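Side-chain contacts in peptidase M16 domain protein (PDB 4XEA), which is a putative M16-family metallopeptidase, probably hydrolysing peptide bonds at a metal centre that holds nickel in the crystal: residues 347-352 against 395-400; 148-153 against 163-168. All blocks are in the same frame, centred on the assembly; numbering follows the deposited sequence.

Contact 1 (347-352 against 395-400)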
ATOM      1  N   GLU A 347     -18.168  -8.415  24.120  1.00 74.64           N
ATOM      2  CA  GLU A 347     -17.139  -9.314  23.604  1.00 75.01           C
ATOM      3  C   GLU A 347     -16.568  -8.821  22.273  1.00 71.37           C
ATOM      4  O   GLU A 347     -15.354  -8.911  22.066  1.00 70.30           O
ATOM      5  CB  GLU A 347     -17.643 -10.755  23.501  1.00 77.85           C
ATOM      6  CG  GLU A 347     -17.847 -11.392  24.868  1.00 82.87           C
ATOM      7  CD  GLU A 347     -18.177 -12.868  24.810  1.00 87.88           C
ATOM      8  OE1 GLU A 347     -18.794 -13.317  23.824  1.00 91.18           O
ATOM      9  OE2 GLU A 347     -17.816 -13.584  25.755  1.00 91.17           O
ATOM     10  N   ALA A 348     -17.429  -8.277  21.402  1.00 69.16           N
ATOM     11  CA  ALA A 348     -16.994  -7.749  20.118  1.00 66.50           C
ATOM     12  C   ALA A 348     -16.127  -6.517  20.353  1.00 64.29           C
ATOM     13  O   ALA A 348     -15.120  -6.320  19.681  1.00 62.67           O
ATOM     14  CB  ALA A 348     -18.189  -7.386  19.246  1.00 66.28           C
ATOM     15  N   PHE A 349     -16.537  -5.693  21.306  1.00 63.51           N
ATOM     16  CA  PHE A 349     -15.763  -4.544  21.734  1.00 62.39           C
ATOM     17  C   PHE A 349     -14.345  -4.896  22.256  1.00 62.10           C
ATOM     18  O   PHE A 349     -13.382  -4.248  21.864  1.00 60.18           O
ATOM     19  CB  PHE A 349     -16.581  -3.716  22.763  1.00 62.95           C
ATOM     20  CG  PHE A 349     -15.784  -2.666  23.490  1.00 61.68           C
ATOM     21  CD1 PHE A 349     -15.440  -1.478  22.878  1.00 61.41           C
ATOM     22  CD2 PHE A 349     -15.418  -2.854  24.808  1.00 66.83           C
ATOM     23  CE1 PHE A 349     -14.729  -0.510  23.554  1.00 60.49           C
ATOM     24  CE2 PHE A 349     -14.705  -1.878  25.493  1.00 66.35           C
ATOM     25  CZ  PHE A 349     -14.352  -0.723  24.861  1.00 62.67           C
ATOM     26  N   GLU A 350     -14.205  -5.886  23.124  1.00 64.67           N
ATOM     27  CA  GLU A 350     -12.865  -6.268  23.597  1.00 65.95           C
ATOM     28  C   GLU A 350     -11.994  -6.853  22.454  1.00 65.27           C
ATOM     29  O   GLU A 350     -10.782  -6.652  22.434  1.00 65.04           O
ATOM     30  CB  GLU A 350     -12.925  -7.245  24.802  1.00 70.09           C
ATOM     31  CG  GLU A 350     -13.465  -6.636  26.134  1.00 73.13           C
ATOM     32  CD  GLU A 350     -12.675  -5.417  26.636  1.00 74.58           C
ATOM     33  OE1 GLU A 350     -11.518  -5.220  26.207  1.00 74.78           O
ATOM     34  OE2 GLU A 350     -13.201  -4.650  27.476  1.00 76.67           O
ATOM     35  N   ARG A 351     -12.593  -7.582  21.518  1.00 65.08           N
ATOM     36  CA  ARG A 351     -11.809  -8.102  20.395  1.00 65.07           C
ATOM     37  C   ARG A 351     -11.317  -6.944  19.542  1.00 60.77           C
ATOM     38  O   ARG A 351     -10.208  -6.975  19.026  1.00 58.11           O
ATOM     39  CB  ARG A 351     -12.578  -9.126  19.537  1.00 66.32           C
ATOM     40  CG  ARG A 351     -12.678 -10.521  20.158  1.00 71.96           C
ATOM     41  CD  ARG A 351     -13.208 -11.575  19.161  1.00 76.87           C
ATOM     42  NE  ARG A 351     -14.519 -11.188  18.617  1.00 79.22           N
ATOM     43  CZ  ARG A 351     -15.703 -11.476  19.175  1.00 81.59           C
ATOM     44  NH1 ARG A 351     -16.821 -11.063  18.590  1.00 81.38           N
ATOM     45  NH2 ARG A 351     -15.787 -12.150  20.318  1.00 82.40           N
ATOM     46  N   ALA A 352     -12.140  -5.909  19.420  1.00 59.96           N
ATOM     47  CA  ALA A 352     -11.808  -4.776  18.608  1.00 57.23           C
ATOM     48  C   ALA A 352     -10.682  -3.957  19.246  1.00 56.95           C
ATOM     49  O   ALA A 352      -9.717  -3.565  18.550  1.00 55.38           O
ATOM     50  CB  ALA A 352     -13.046  -3.893  18.385  1.00 57.06           C
ATOM     51  N   GLN A 395      -5.979   1.528  26.318  1.00 64.46           N
ATOM     52  CA  GLN A 395      -5.994   0.734  27.544  1.00 67.68           C
ATOM     53  C   GLN A 395      -7.175   1.031  28.445  1.00 68.42           C
ATOM     54  O   GLN A 395      -7.706   0.130  29.086  1.00 69.77           O
ATOM     55  CB  GLN A 395      -4.740   0.996  28.382  1.00 69.56           C
ATOM     56  CG  GLN A 395      -3.433   0.495  27.791  1.00 71.78           C
ATOM     57  CD  GLN A 395      -2.221   0.980  28.584  1.00 75.07           C
ATOM     58  OE1 GLN A 395      -2.208   2.097  29.115  1.00 77.30           O
ATOM     59  NE2 GLN A 395      -1.192   0.149  28.651  1.00 77.62           N
ATOM     60  N   THR A 396      -7.561   2.303  28.509  1.00 66.95           N
ATOM     61  CA  THR A 396      -8.507   2.782  29.516  1.00 67.88           C
ATOM     62  C   THR A 396      -9.930   2.964  28.971  1.00 66.76           C
ATOM     63  O   THR A 396     -10.894   3.053  29.731  1.00 67.90           O
ATOM     64  CB  THR A 396      -8.009   4.101  30.123  1.00 68.19           C
ATOM     65  OG1 THR A 396      -7.888   5.082  29.089  1.00 64.24           O
ATOM     66  CG2 THR A 396      -6.660   3.893  30.793  1.00 69.12           C
HETATM   67  N   MSE A 397     -10.063   3.021  27.656  1.00 70.11           N
HETATM   68  CA  MSE A 397     -11.372   3.060  27.019  1.00 67.22           C
HETATM   69  C   MSE A 397     -12.358   2.023  27.618  1.00 67.60           C
HETATM   70  O   MSE A 397     -11.964   0.875  27.872  1.00 71.43           O
HETATM   71  CB  MSE A 397     -11.149   2.793  25.550  1.00 67.32           C
HETATM   72  CG  MSE A 397     -12.360   2.568  24.811  1.00 68.34           C
HETATM   73 SE   MSE A 397     -13.127   4.218  24.326  0.73 73.93          SE
HETATM   74  CE  MSE A 397     -13.642   3.410  22.656  1.00 65.09           C
ATOM     75  N   THR A 398     -13.606   2.430  27.882  1.00 64.01           N
ATOM     76  CA  THR A 398     -14.618   1.547  28.521  1.00 65.20           C
ATOM     77  C   THR A 398     -15.828   1.241  27.612  1.00 62.69           C
ATOM     78  O   THR A 398     -16.099   1.971  26.673  1.00 57.89           O
ATOM     79  CB  THR A 398     -15.157   2.169  29.850  1.00 65.33           C
ATOM     80  OG1 THR A 398     -15.860   3.387  29.572  1.00 63.13           O
ATOM     81  CG2 THR A 398     -14.018   2.470  30.803  1.00 68.27           C
ATOM     82  N   LEU A 399     -16.574   0.176  27.926  1.00 64.32           N
ATOM     83  CA  LEU A 399     -17.828  -0.135  27.217  1.00 62.90           C
ATOM     84  C   LEU A 399     -18.860   0.994  27.376  1.00 60.30           C
ATOM     85  O   LEU A 399     -19.595   1.309  26.431  1.00 57.04           O
ATOM     86  CB  LEU A 399     -18.424  -1.480  27.720  1.00 67.26           C
ATOM     87  CG  LEU A 399     -19.710  -2.014  27.052  1.00 67.34           C
ATOM     88  CD1 LEU A 399     -19.542  -2.275  25.555  1.00 65.72           C
ATOM     89  CD2 LEU A 399     -20.226  -3.301  27.788  1.00 72.48           C
ATOM     90  N   GLU A 400     -18.936   1.603  28.565  1.00 61.40           N
ATOM     91  CA  GLU A 400     -19.851   2.757  28.767  1.00 60.17           C
ATOM     92  C   GLU A 400     -19.508   3.892  27.815  1.00 56.21           C
ATOM     93  O   GLU A 400     -20.374   4.481  27.132  1.00 53.59           O
ATOM     94  CB  GLU A 400     -19.752   3.256  30.217  1.00 63.15           C
ATOM     95  CG  GLU A 400     -20.543   4.554  30.535  1.00 65.50           C
ATOM     96  CD  GLU A 400     -20.599   4.843  32.045  1.00 73.93           C
ATOM     97  OE1 GLU A 400     -19.577   5.278  32.621  1.00 76.57           O
ATOM     98  OE2 GLU A 400     -21.658   4.597  32.674  1.00 80.80           O
TER
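F349, on helix 346-363 in the range of the M16 inactive domain, lays its ring into the bend between helices 387-396 and 399-409, where L399 and selenomethionine M397 receive it. The two helices are joined by a short turn, M397-T398, with T398 as the N-cap of the second: its OG1 accepts R401 N from the first turn of the new helix. With CG of F349 anti to the backbone N (chi1 168°), the ring reaches across to the turn and meets backbone as much as side chain. L399 lies over one face of the ring through its CA, and its backbone N comes to 3.7 Å from F349 CE2; farther back along the ring, F349 CD2 touches the methyl L399 CD1 at 4.2 Å. T398 O approaches CZ of F349 obliquely, also at 3.7 Å. The turn is tied to helix 346-363 by R353, whose NH1 donates to M397 O while its NE forms a salt bridge with E350 OE1. F349 and L399 both lean on I344, and M397 packs on A274 of helix 265-283. After bends at chi2 and chi3, M397 CE lies 4.2 Å from F349 CE1. CG of M397 meets the ring at its edge, in the ring plane, 3.8 Å from F349 CZ.

Contact 2 (148-153 against 163-168)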
ATOM      1  N   ALA A 148     -18.442   9.689  -5.680  1.00 55.31           N
ATOM      2  CA  ALA A 148     -19.370   9.210  -4.645  1.00 52.43           C
ATOM      3  C   ALA A 148     -19.098   9.881  -3.301  1.00 49.20           C
ATOM      4  O   ALA A 148     -20.017  10.295  -2.603  1.00 45.44           O
ATOM      5  CB  ALA A 148     -19.249   7.710  -4.492  1.00 54.05           C
ATOM      6  N   TYR A 149     -17.815   9.956  -2.964  1.00 48.62           N
ATOM      7  CA  TYR A 149     -17.338  10.652  -1.767  1.00 47.21           C
ATOM      8  C   TYR A 149     -17.767  12.115  -1.782  1.00 45.00           C
ATOM      9  O   TYR A 149     -18.353  12.608  -0.810  1.00 41.42           O
ATOM     10  CB  TYR A 149     -15.817  10.523  -1.709  1.00 48.59           C
ATOM     11  CG  TYR A 149     -15.160  11.267  -0.601  1.00 49.27           C
ATOM     12  CD1 TYR A 149     -14.395  12.398  -0.871  1.00 55.19           C
ATOM     13  CD2 TYR A 149     -15.304  10.878   0.699  1.00 52.68           C
ATOM     14  CE1 TYR A 149     -13.766  13.102   0.139  1.00 57.43           C
ATOM     15  CE2 TYR A 149     -14.680  11.597   1.745  1.00 53.62           C
ATOM     16  CZ  TYR A 149     -13.923  12.695   1.452  1.00 55.79           C
ATOM     17  OH  TYR A 149     -13.290  13.408   2.444  1.00 58.46           O
HETATM   18  N   MSE A 150     -17.528  12.805  -2.894  1.00 46.39           N
HETATM   19  CA  MSE A 150     -17.862  14.235  -2.932  1.00 46.11           C
HETATM   20  C   MSE A 150     -19.383  14.453  -2.902  1.00 45.37           C
HETATM   21  O   MSE A 150     -19.834  15.419  -2.304  1.00 43.96           O
HETATM   22  CB  MSE A 150     -17.186  14.981  -4.107  1.00 49.07           C
HETATM   23  CG  MSE A 150     -15.635  15.215  -3.907  1.00 52.34           C
HETATM   24 SE   MSE A 150     -15.039  15.939  -2.190  0.72 56.57          SE
HETATM   25  CE  MSE A 150     -16.352  17.402  -2.066  1.00 56.40           C
ATOM     26  N   GLU A 151     -20.152  13.525  -3.468  1.00 47.48           N
ATOM     27  CA  GLU A 151     -21.637  13.623  -3.416  1.00 48.28           C
ATOM     28  C   GLU A 151     -22.129  13.522  -1.948  1.00 45.06           C
ATOM     29  O   GLU A 151     -22.954  14.295  -1.519  1.00 43.55           O
ATOM     30  CB  GLU A 151     -22.313  12.561  -4.295  1.00 50.08           C
ATOM     31  CG  GLU A 151     -22.210  12.790  -5.799  1.00 56.13           C
ATOM     32  CD  GLU A 151     -22.715  14.175  -6.249  1.00 59.00           C
ATOM     33  OE1 GLU A 151     -23.599  14.769  -5.573  1.00 58.98           O
ATOM     34  OE2 GLU A 151     -22.202  14.659  -7.287  1.00 58.81           O
ATOM     35  N   LEU A 152     -21.538  12.610  -1.191  1.00 44.80           N
ATOM     36  CA  LEU A 152     -21.839  12.466   0.246  1.00 43.23           C
ATOM     37  C   LEU A 152     -21.560  13.773   1.002  1.00 41.29           C
ATOM     38  O   LEU A 152     -22.459  14.332   1.685  1.00 39.53           O
ATOM     39  CB  LEU A 152     -21.037  11.277   0.784  1.00 44.01           C
ATOM     40  CG  LEU A 152     -21.112  10.835   2.253  1.00 44.38           C
ATOM     41  CD1 LEU A 152     -20.477  11.872   3.125  1.00 43.59           C
ATOM     42  CD2 LEU A 152     -22.503  10.561   2.629  1.00 45.08           C
ATOM     43  N   LEU A 153     -20.361  14.328   0.821  1.00 40.23           N
ATOM     44  CA  LEU A 153     -20.013  15.591   1.470  1.00 39.34           C
ATOM     45  C   LEU A 153     -20.917  16.744   1.095  1.00 39.45           C
ATOM     46  O   LEU A 153     -21.299  17.581   1.991  1.00 39.20           O
ATOM     47  CB  LEU A 153     -18.542  15.961   1.233  1.00 39.33           C
ATOM     48  CG  LEU A 153     -17.468  15.055   1.865  1.00 41.60           C
ATOM     49  CD1 LEU A 153     -16.012  15.591   1.616  1.00 43.33           C
ATOM     50  CD2 LEU A 153     -17.673  14.943   3.371  1.00 40.00           C
ATOM     51  N   ARG A 163     -16.981  20.744   1.955  1.00 38.11           N
ATOM     52  CA  ARG A 163     -17.851  20.298   0.871  1.00 40.92           C
ATOM     53  C   ARG A 163     -17.297  20.544  -0.527  1.00 42.46           C
ATOM     54  O   ARG A 163     -17.850  20.038  -1.504  1.00 43.82           O
ATOM     55  CB  ARG A 163     -19.236  20.910   1.010  1.00 40.86           C
ATOM     56  CG  ARG A 163     -19.375  22.354   0.697  1.00 40.33           C
ATOM     57  CD  ARG A 163     -20.751  22.872   1.131  1.00 44.11           C
ATOM     58  NE  ARG A 163     -21.855  22.096   0.501  1.00 45.92           N
ATOM     59  CZ  ARG A 163     -22.270  22.197  -0.771  1.00 51.17           C
ATOM     60  NH1 ARG A 163     -21.712  23.044  -1.641  1.00 52.03           N
ATOM     61  NH2 ARG A 163     -23.236  21.406  -1.195  1.00 51.44           N
ATOM     62  N   ILE A 164     -16.228  21.340  -0.607  1.00 42.51           N
ATOM     63  CA  ILE A 164     -15.472  21.575  -1.831  1.00 44.31           C
ATOM     64  C   ILE A 164     -14.221  20.708  -1.834  1.00 44.66           C
ATOM     65  O   ILE A 164     -13.520  20.599  -0.823  1.00 43.17           O
ATOM     66  CB  ILE A 164     -15.066  23.047  -1.930  1.00 44.74           C
ATOM     67  CG1 ILE A 164     -16.324  23.910  -1.764  1.00 46.92           C
ATOM     68  CG2 ILE A 164     -14.424  23.363  -3.308  1.00 45.97           C
ATOM     69  CD1 ILE A 164     -17.358  23.708  -2.859  1.00 50.46           C
ATOM     70  N   ASP A 165     -13.907  20.108  -2.976  1.00 46.53           N
ATOM     71  CA  ASP A 165     -12.745  19.229  -3.035  1.00 47.77           C
ATOM     72  C   ASP A 165     -11.435  20.026  -2.821  1.00 46.81           C
ATOM     73  O   ASP A 165     -11.375  21.227  -3.015  1.00 46.74           O
ATOM     74  CB  ASP A 165     -12.699  18.419  -4.341  1.00 51.72           C
ATOM     75  CG  ASP A 165     -11.858  17.114  -4.199  1.00 56.40           C
ATOM     76  OD1 ASP A 165     -11.354  16.760  -3.065  1.00 58.62           O
ATOM     77  OD2 ASP A 165     -11.691  16.468  -5.220  1.00 60.33           O
ATOM     78  N   ILE A 166     -10.408  19.317  -2.416  1.00 47.72           N
ATOM     79  CA  ILE A 166      -9.141  19.900  -1.998  1.00 48.24           C
ATOM     80  C   ILE A 166      -8.519  20.873  -2.995  1.00 51.44           C
ATOM     81  O   ILE A 166      -7.996  21.913  -2.581  1.00 51.24           O
ATOM     82  CB  ILE A 166      -8.167  18.794  -1.515  1.00 50.40           C
ATOM     83  CG1 ILE A 166      -8.695  18.220  -0.158  1.00 49.43           C
ATOM     84  CG2 ILE A 166      -6.722  19.328  -1.384  1.00 51.21           C
ATOM     85  CD1 ILE A 166      -8.168  16.833   0.142  1.00 54.40           C
ATOM     86  N   ALA A 167      -8.619  20.565  -4.298  1.00 52.49           N
ATOM     87  CA  ALA A 167      -8.097  21.421  -5.359  1.00 55.15           C
ATOM     88  C   ALA A 167      -8.952  22.664  -5.674  1.00 54.30           C
ATOM     89  O   ALA A 167      -8.519  23.552  -6.400  1.00 57.02           O
ATOM     90  CB  ALA A 167      -7.866  20.579  -6.649  1.00 58.22           C
ATOM     91  N   GLY A 168     -10.146  22.740  -5.115  1.00 52.34           N
ATOM     92  CA  GLY A 168     -11.078  23.831  -5.397  1.00 52.79           C
ATOM     93  C   GLY A 168     -11.939  23.489  -6.587  1.00 55.88           C
ATOM     94  O   GLY A 168     -12.085  22.314  -6.923  1.00 56.89           O
TER
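D165 OD1, which lies 3.9 Å from the selenium of selenomethionine M150, is gripped by I166 N in a weak bond of 2.8 Å (148° at the hydrogen) and by NH2 of R146 in a salt bridge. D165 opens a type I beta turn, closed by G168 N to D165 O at 2.9 Å, in the loop that follows helix 144-156 and folds back along it. Both partners hold OD1 and probably restrict the carboxylate's rotation; the D165 side chain crosses that of M150 at about a right angle. M150 leaves the helix with CG beside its backbone N (chi1 -73°), then bends at chi2 and chi3. Its methyl is thereby delivered to the loop backbone: CE packs tightly on R163 O, 3.1 Å away, and touches D165 N at 3.8 Å. R163 turns its guanidinium back to the end of the helix, NE donating to Y157 O and NH2 to R154 O, which satisfies carbonyls there. Farther along the turn, A167 packs on E136, a ligand of the nickel ion, which places A167, at least, probably in the second shell of the metal site. L153 O, near the end of the helix, rests against CB of R163 at 4.0 Å.

How the contacts relate
Contact 2 comes first along the chain and closes before contact 1 opens; their centres are 33 Å apart and their nearest atoms about 22 Å, so they do not touch. Contact 2 lies near the metal site formed by H61, H65 and E136, with the D165 side chain about 10 Å from the nickel. Contact 1 is a joint among helices near the periphery of the C-terminal half. The five-stranded sheet of that half connects them indirectly: helix 144-156 packs on strands 314-321 and 415-422, the latter following helix 399-409 of contact 1. One contact thus lies near the metal site, the other in helices far from it.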